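PDB 3JQ0: SusD superfamily protein from Bacteroides vulgatus ATCC 8482, which probably binds sugars or other nutrients at the outer membrane, as in other members of the SusD family. Local coordinates for residues Q52-E55 with R56-F59; H178-S181 with A182-Q186. All coordinates share one frame; numbering follows the deposited sequence. Where two conformers were deposited one is given.

Interaction 1 (Q52-E55 with R56-F59); sequences QGME and RLPF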
ATOM      1  N   GLN A  52     -15.049  -8.271  14.551  1.00  6.84           N
ATOM      2  CA  GLN A  52     -16.123  -8.387  13.582  1.00  7.89           C
ATOM      3  C   GLN A  52     -15.687  -8.946  12.258  1.00  8.13           C
ATOM      4  O   GLN A  52     -16.078  -8.453  11.203  1.00 10.59           O
ATOM      5  CB  GLN A  52     -16.856  -7.075  13.412  1.00  8.10           C
ATOM      6  CG  GLN A  52     -17.459  -6.519  14.707  1.00  9.56           C
ATOM      7  CD  GLN A  52     -18.664  -7.251  15.188  1.00 11.36           C
ATOM      8  OE1 GLN A  52     -18.865  -8.435  14.861  1.00 14.89           O
ATOM      9  NE2 GLN A  52     -19.487  -6.575  16.003  1.00 14.57           N
ATOM     10  N   GLY A  53     -14.841  -9.976  12.314  1.00  8.04           N
ATOM     11  CA  GLY A  53     -14.396 -10.710  11.140  1.00  7.74           C
ATOM     12  C   GLY A  53     -13.123 -10.162  10.547  1.00  6.93           C
ATOM     13  O   GLY A  53     -12.497 -10.836   9.741  1.00  8.16           O
HETATM   14  N   MSE A  54     -12.672  -8.972  10.954  1.00  6.87           N
HETATM   15  CA  MSE A  54     -11.388  -8.472  10.418  1.00  7.55           C
HETATM   16  C   MSE A  54     -10.229  -9.419  10.787  1.00  6.81           C
HETATM   17  O   MSE A  54      -9.235  -9.475  10.041  1.00  7.45           O
HETATM   18  CB  MSE A  54     -11.102  -7.072  10.910  1.00  7.94           C
HETATM   19  CG  MSE A  54     -12.086  -6.022  10.478  1.00  9.45           C
HETATM   20 SE   MSE A  54     -12.575  -5.964   8.627  0.75 11.96          SE
HETATM   21  CE  MSE A  54     -10.935  -5.712   7.866  1.00 16.64           C
ATOM     22  N   GLU A  55     -10.357 -10.142  11.898  1.00  6.46           N
ATOM     23  CA  GLU A  55      -9.300 -11.030  12.327  1.00  7.04           C
ATOM     24  C   GLU A  55      -9.046 -12.147  11.326  1.00  7.16           C
ATOM     25  O   GLU A  55      -7.985 -12.772  11.376  1.00  7.21           O
ATOM     26  CB  GLU A  55      -9.646 -11.622  13.712  1.00  7.35           C
ATOM     27  CG  GLU A  55     -10.778 -12.629  13.785  1.00  7.55           C
ATOM     28  CD  GLU A  55     -12.209 -12.126  13.646  1.00  7.54           C
ATOM     29  OE1 GLU A  55     -12.438 -10.883  13.693  1.00  7.59           O
ATOM     30  OE2 GLU A  55     -13.123 -12.970  13.532  1.00 10.62           O
ATOM     31  N   ARG A  56      -9.995 -12.441  10.452  1.00  7.01           N
ATOM     32  CA  ARG A  56      -9.758 -13.505   9.497  0.52  7.19           C
ATOM     33  C   ARG A  56      -8.649 -13.186   8.513  1.00  7.04           C
ATOM     34  O   ARG A  56      -8.128 -14.100   7.888  1.00  7.42           O
ATOM     35  CB  ARG A  56     -11.029 -13.869   8.762  0.52  7.99           C
ATOM     36  CG  ARG A  56     -12.065 -14.427   9.671  0.52  7.60           C
ATOM     37  CD  ARG A  56     -13.114 -15.120   8.841  0.52 11.03           C
ATOM     38  NE  ARG A  56     -14.121 -15.739   9.675  0.52 14.04           N
ATOM     39  CZ  ARG A  56     -14.288 -17.028   9.818  0.52 14.43           C
ATOM     40  NH1 ARG A  56     -13.576 -17.886   9.110  0.52 11.26           N
ATOM     41  NH2 ARG A  56     -15.249 -17.427  10.657  0.52 15.77           N
ATOM     42  N   LEU A  57      -8.301 -11.905   8.391  1.00  6.60           N
ATOM     43  CA  LEU A  57      -7.132 -11.523   7.586  1.00  6.60           C
ATOM     44  C   LEU A  57      -5.816 -11.930   8.271  1.00  6.63           C
ATOM     45  O   LEU A  57      -5.113 -12.793   7.734  1.00  6.88           O
ATOM     46  CB  LEU A  57      -7.197 -10.061   7.133  1.00  7.44           C
ATOM     47  CG  LEU A  57      -8.415  -9.680   6.326  1.00  9.51           C
ATOM     48  CD1 LEU A  57      -8.331  -8.236   5.867  1.00 10.43           C
ATOM     49  CD2 LEU A  57      -8.734 -10.610   5.201  1.00 12.08           C
ATOM     50  N   PRO A  58      -5.482 -11.393   9.455  1.00  6.53           N
ATOM     51  CA  PRO A  58      -4.210 -11.846  10.061  1.00  6.88           C
ATOM     52  C   PRO A  58      -4.198 -13.350  10.389  1.00  6.59           C
ATOM     53  O   PRO A  58      -3.133 -13.965  10.355  1.00  7.80           O
ATOM     54  CB  PRO A  58      -4.068 -10.992  11.337  1.00  6.70           C
ATOM     55  CG  PRO A  58      -5.457 -10.480  11.578  1.00  7.36           C
ATOM     56  CD  PRO A  58      -6.032 -10.262  10.200  1.00  6.56           C
ATOM     57  N   PHE A  59      -5.338 -13.942  10.704  1.00  6.80           N
ATOM     58  CA  PHE A  59      -5.381 -15.372  11.001  1.00  7.21           C
ATOM     59  C   PHE A  59      -5.444 -16.228   9.742  1.00  7.14           C
ATOM     60  O   PHE A  59      -5.355 -17.447   9.815  1.00  7.80           O
ATOM     61  CB  PHE A  59      -6.550 -15.710  11.945  1.00  7.86           C
ATOM     62  CG  PHE A  59      -6.286 -15.298  13.360  1.00 10.53           C
ATOM     63  CD1 PHE A  59      -6.421 -14.031  13.863  1.00 12.58           C
ATOM     64  CD2 PHE A  59      -5.770 -16.279  14.243  1.00 17.19           C
ATOM     65  CE1 PHE A  59      -6.114 -13.704  15.209  1.00 13.38           C
ATOM     66  CE2 PHE A  59      -5.460 -15.951  15.572  1.00 18.18           C
ATOM     67  CZ  PHE A  59      -5.678 -14.651  16.031  1.00 17.54           C
TER
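Met54 and Leu57 lie side by side and point the same way, with Met54 CE 4.1 Å from Leu57 CD1. Met54 is a selenomethionine, and bends at chi2 and chi3 bring its methyl round to the leucine. Leu32 of helix 27-34 touches both side chains, and Tyr28 touches Met54. The backbone beneath is a short 3-10 turn. Arg56 N donates to Gly53 O at 3.1 Å, and Leu57 N donates to Met54 O, also at 3.1 Å. Both donors stand above the plane of the carbonyl they bind. The turn then widens, and Phe59 N reaches back four residues to Glu55 O at 3.0 Å. The same oxygen sits at the edge of the Phe59 ring, in its plane, 3.2 Å from CD1. Pro58 has no N-H to give, and its CD lies 3.3 Å from Met54 O. Glu55 folds back over the start of the turn. Its CG stands between its own backbone N and carbonyl carbon (chi1 70°), and the bend at chi2 takes OE1 to Gly53 N for a weak bond of 2.9 Å. Ser51 OG is the stronger partner of OE1. Arg56 is extended as far as NE, and in the conformer given its NH1 bonds to Thr61 O. The turn is thus fixed chiefly by backbone bonds, and the apolar pair packs towards helix 27-34.

Interaction 2 (H178-S181 with A182-Q186); sequences HFWS and AAATQ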
ATOM      1  N   HIS A 178      -1.962  13.373  -8.085  1.00  9.47           N
ATOM      2  CA  HIS A 178      -3.129  12.600  -7.694  0.57  7.89           C
ATOM      3  C   HIS A 178      -3.895  12.032  -8.887  1.00  8.20           C
ATOM      4  O   HIS A 178      -4.920  11.406  -8.701  1.00  9.30           O
ATOM      5  CB  HIS A 178      -4.006  13.462  -6.803  0.57  7.49           C
ATOM      6  CG  HIS A 178      -4.517  14.673  -7.507  0.57  7.75           C
ATOM      7  ND1 HIS A 178      -3.674  15.528  -8.181  0.57  9.13           N
ATOM      8  CD2 HIS A 178      -5.763  15.145  -7.665  0.57  8.33           C
ATOM      9  CE1 HIS A 178      -4.394  16.482  -8.729  0.57  9.50           C
ATOM     10  NE2 HIS A 178      -5.654  16.284  -8.406  0.57 10.04           N
ATOM     11  N   PHE A 179      -3.353  12.213 -10.097  1.00  7.81           N
ATOM     12  CA  PHE A 179      -3.858  11.584 -11.304  1.00  8.12           C
ATOM     13  C   PHE A 179      -2.760  10.674 -11.832  1.00  7.63           C
ATOM     14  O   PHE A 179      -1.574  10.903 -11.620  1.00  8.55           O
ATOM     15  CB  PHE A 179      -4.278  12.625 -12.369  1.00  9.09           C
ATOM     16  CG  PHE A 179      -5.675  13.167 -12.150  1.00 10.53           C
ATOM     17  CD1 PHE A 179      -6.013  13.927 -11.030  1.00 14.74           C
ATOM     18  CD2 PHE A 179      -6.674  12.893 -13.056  1.00 10.74           C
ATOM     19  CE1 PHE A 179      -7.311  14.401 -10.864  1.00 16.39           C
ATOM     20  CE2 PHE A 179      -7.962  13.356 -12.870  1.00 11.80           C
ATOM     21  CZ  PHE A 179      -8.291  14.069 -11.778  1.00 13.68           C
ATOM     22  N   TRP A 180      -3.159   9.633 -12.572  1.00  7.80           N
ATOM     23  CA  TRP A 180      -2.203   8.703 -13.116  1.00  7.87           C
ATOM     24  C   TRP A 180      -1.256   9.414 -14.094  1.00  7.81           C
ATOM     25  O   TRP A 180      -1.635  10.376 -14.749  1.00  8.45           O
ATOM     26  CB  TRP A 180      -2.921   7.504 -13.771  1.00  8.28           C
ATOM     27  CG  TRP A 180      -2.050   6.300 -13.985  1.00  7.40           C
ATOM     28  CD1 TRP A 180      -1.262   6.021 -15.081  1.00  7.72           C
ATOM     29  CD2 TRP A 180      -1.863   5.226 -13.061  1.00  7.85           C
ATOM     30  NE1 TRP A 180      -0.634   4.820 -14.886  1.00  8.06           N
ATOM     31  CE2 TRP A 180      -0.953   4.311 -13.665  1.00  7.33           C
ATOM     32  CE3 TRP A 180      -2.397   4.921 -11.810  1.00  8.04           C
ATOM     33  CZ2 TRP A 180      -0.530   3.154 -13.043  1.00  8.24           C
ATOM     34  CZ3 TRP A 180      -1.977   3.749 -11.174  1.00  8.81           C
ATOM     35  CH2 TRP A 180      -1.063   2.877 -11.803  1.00  8.39           C
ATOM     36  N   SER A 181      -0.025   8.930 -14.205  1.00  8.22           N
ATOM     37  CA  SER A 181       1.037   9.611 -14.977  1.00  7.99           C
ATOM     38  C   SER A 181       2.011   8.566 -15.509  1.00  8.49           C
ATOM     39  O   SER A 181       1.963   7.367 -15.147  1.00  8.46           O
ATOM     40  CB  SER A 181       1.789  10.593 -14.082  1.00  8.83           C
ATOM     41  OG  SER A 181       2.549   9.895 -13.110  1.00  9.88           O
ATOM     42  N   ALA A 182       2.968   9.017 -16.313  1.00  8.25           N
ATOM     43  CA  ALA A 182       3.964   8.124 -16.873  1.00  7.98           C
ATOM     44  C   ALA A 182       4.789   7.409 -15.811  1.00  8.04           C
ATOM     45  O   ALA A 182       5.108   6.221 -15.955  1.00  8.29           O
ATOM     46  CB  ALA A 182       4.880   8.862 -17.839  1.00  9.13           C
ATOM     47  N   ALA A 183       5.122   8.110 -14.723  1.00  7.70           N
ATOM     48  CA  ALA A 183       5.918   7.504 -13.683  1.00  7.91           C
ATOM     49  C   ALA A 183       5.096   6.462 -12.923  1.00  7.23           C
ATOM     50  O   ALA A 183       5.652   5.484 -12.447  1.00  8.04           O
ATOM     51  CB  ALA A 183       6.498   8.552 -12.725  1.00  9.12           C
ATOM     52  N   ALA A 184       3.789   6.656 -12.805  1.00  7.61           N
ATOM     53  CA  ALA A 184       2.926   5.650 -12.198  1.00  7.49           C
ATOM     54  C   ALA A 184       2.949   4.360 -13.042  1.00  7.07           C
ATOM     55  O   ALA A 184       3.066   3.232 -12.531  1.00  7.07           O
ATOM     56  CB  ALA A 184       1.498   6.146 -12.012  1.00  7.67           C
ATOM     57  N   THR A 185       2.839   4.503 -14.372  1.00  7.38           N
ATOM     58  CA  THR A 185       2.947   3.336 -15.263  1.00  7.36           C
ATOM     59  C   THR A 185       4.319   2.654 -15.106  1.00  7.53           C
ATOM     60  O   THR A 185       4.369   1.418 -15.096  1.00  7.59           O
ATOM     61  CB  THR A 185       2.682   3.712 -16.720  1.00  7.78           C
ATOM     62  OG1 THR A 185       1.299   3.996 -16.792  1.00  8.84           O
ATOM     63  CG2 THR A 185       3.022   2.556 -17.671  1.00  9.20           C
ATOM     64  N   GLN A 186       5.417   3.388 -15.003  1.00  7.46           N
ATOM     65  CA  GLN A 186       6.725   2.756 -14.822  1.00  7.26           C
ATOM     66  C   GLN A 186       6.847   2.018 -13.480  1.00  6.93           C
ATOM     67  O   GLN A 186       7.417   0.949 -13.437  1.00  7.52           O
ATOM     68  CB  GLN A 186       7.867   3.737 -15.023  1.00  8.10           C
ATOM     69  CG  GLN A 186       7.929   4.287 -16.441  1.00  8.92           C
ATOM     70  CD  GLN A 186       8.117   3.197 -17.467  1.00  9.41           C
ATOM     71  OE1 GLN A 186       9.096   2.426 -17.412  1.00 10.47           O
ATOM     72  NE2 GLN A 186       7.184   3.120 -18.410  1.00  9.97           N
TER
HETATM   73  O   HOH W   1       5.087  11.014 -14.312  1.00  9.73           O
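The N-terminus of helix 182-199 is capped here, with Ser181 at the N-cap and Trp180 just before it folded onto the first turn. Ser181 OG accepts a weak bond from Ala184 N at 3.5 Å. A water bridges the cap: it donates to Ser181 OG and accepts from Ala183 N at 2.9 Å. Ser181 O takes the N-H of Thr185 at 3.1 Å, the first backbone bond of the helix. Trp180 carries the side-chain contact. A chi1 of -162° turns CG away from the backbone N and lays the indole along the first turn. Ala184 CB lies over one face, 3.6 Å from the centroid of the five-membered ring and 18° off its normal, a CH-pi contact. At the ring edge, NE1 donates to Thr185 OG1 at 2.8 Å, nearly straight at 165° and in the indole plane. Trp180 and Thr185 cross at about a right angle. A leucine at Trp180 would probably leave Thr185 OG1 without its indole donor and uncover the methyl of Ala184. Thr185 OG1 is also hydrogen-bonded to Ser163 OG of helix 149-167, whose Phe167 touches Trp180, Ala182 and Thr185. Helix 97-122 adds Met110 and Tyr113 against the indole, and Phe245 of strand 243-247 meets it edge-to-face.

In the fold
Both contacts are local, between residues close together along the chain. They hold different elements and lie on opposite sides of the chain's centre, their own centres about 33 Å apart. Interaction 1 is partly buried, in the loop between strand 41-43 and helix 75-91. Its order comes mainly from main-chain bonds, with partly exposed charged side chains and an apolar pair turned to helix 27-34. Interaction 2 is buried throughout and begins helix 182-199 among other helices. There an aromatic ring meets a methyl and a hydroxyl, and a water completes the cap. It brings in no charged side chain across the contact.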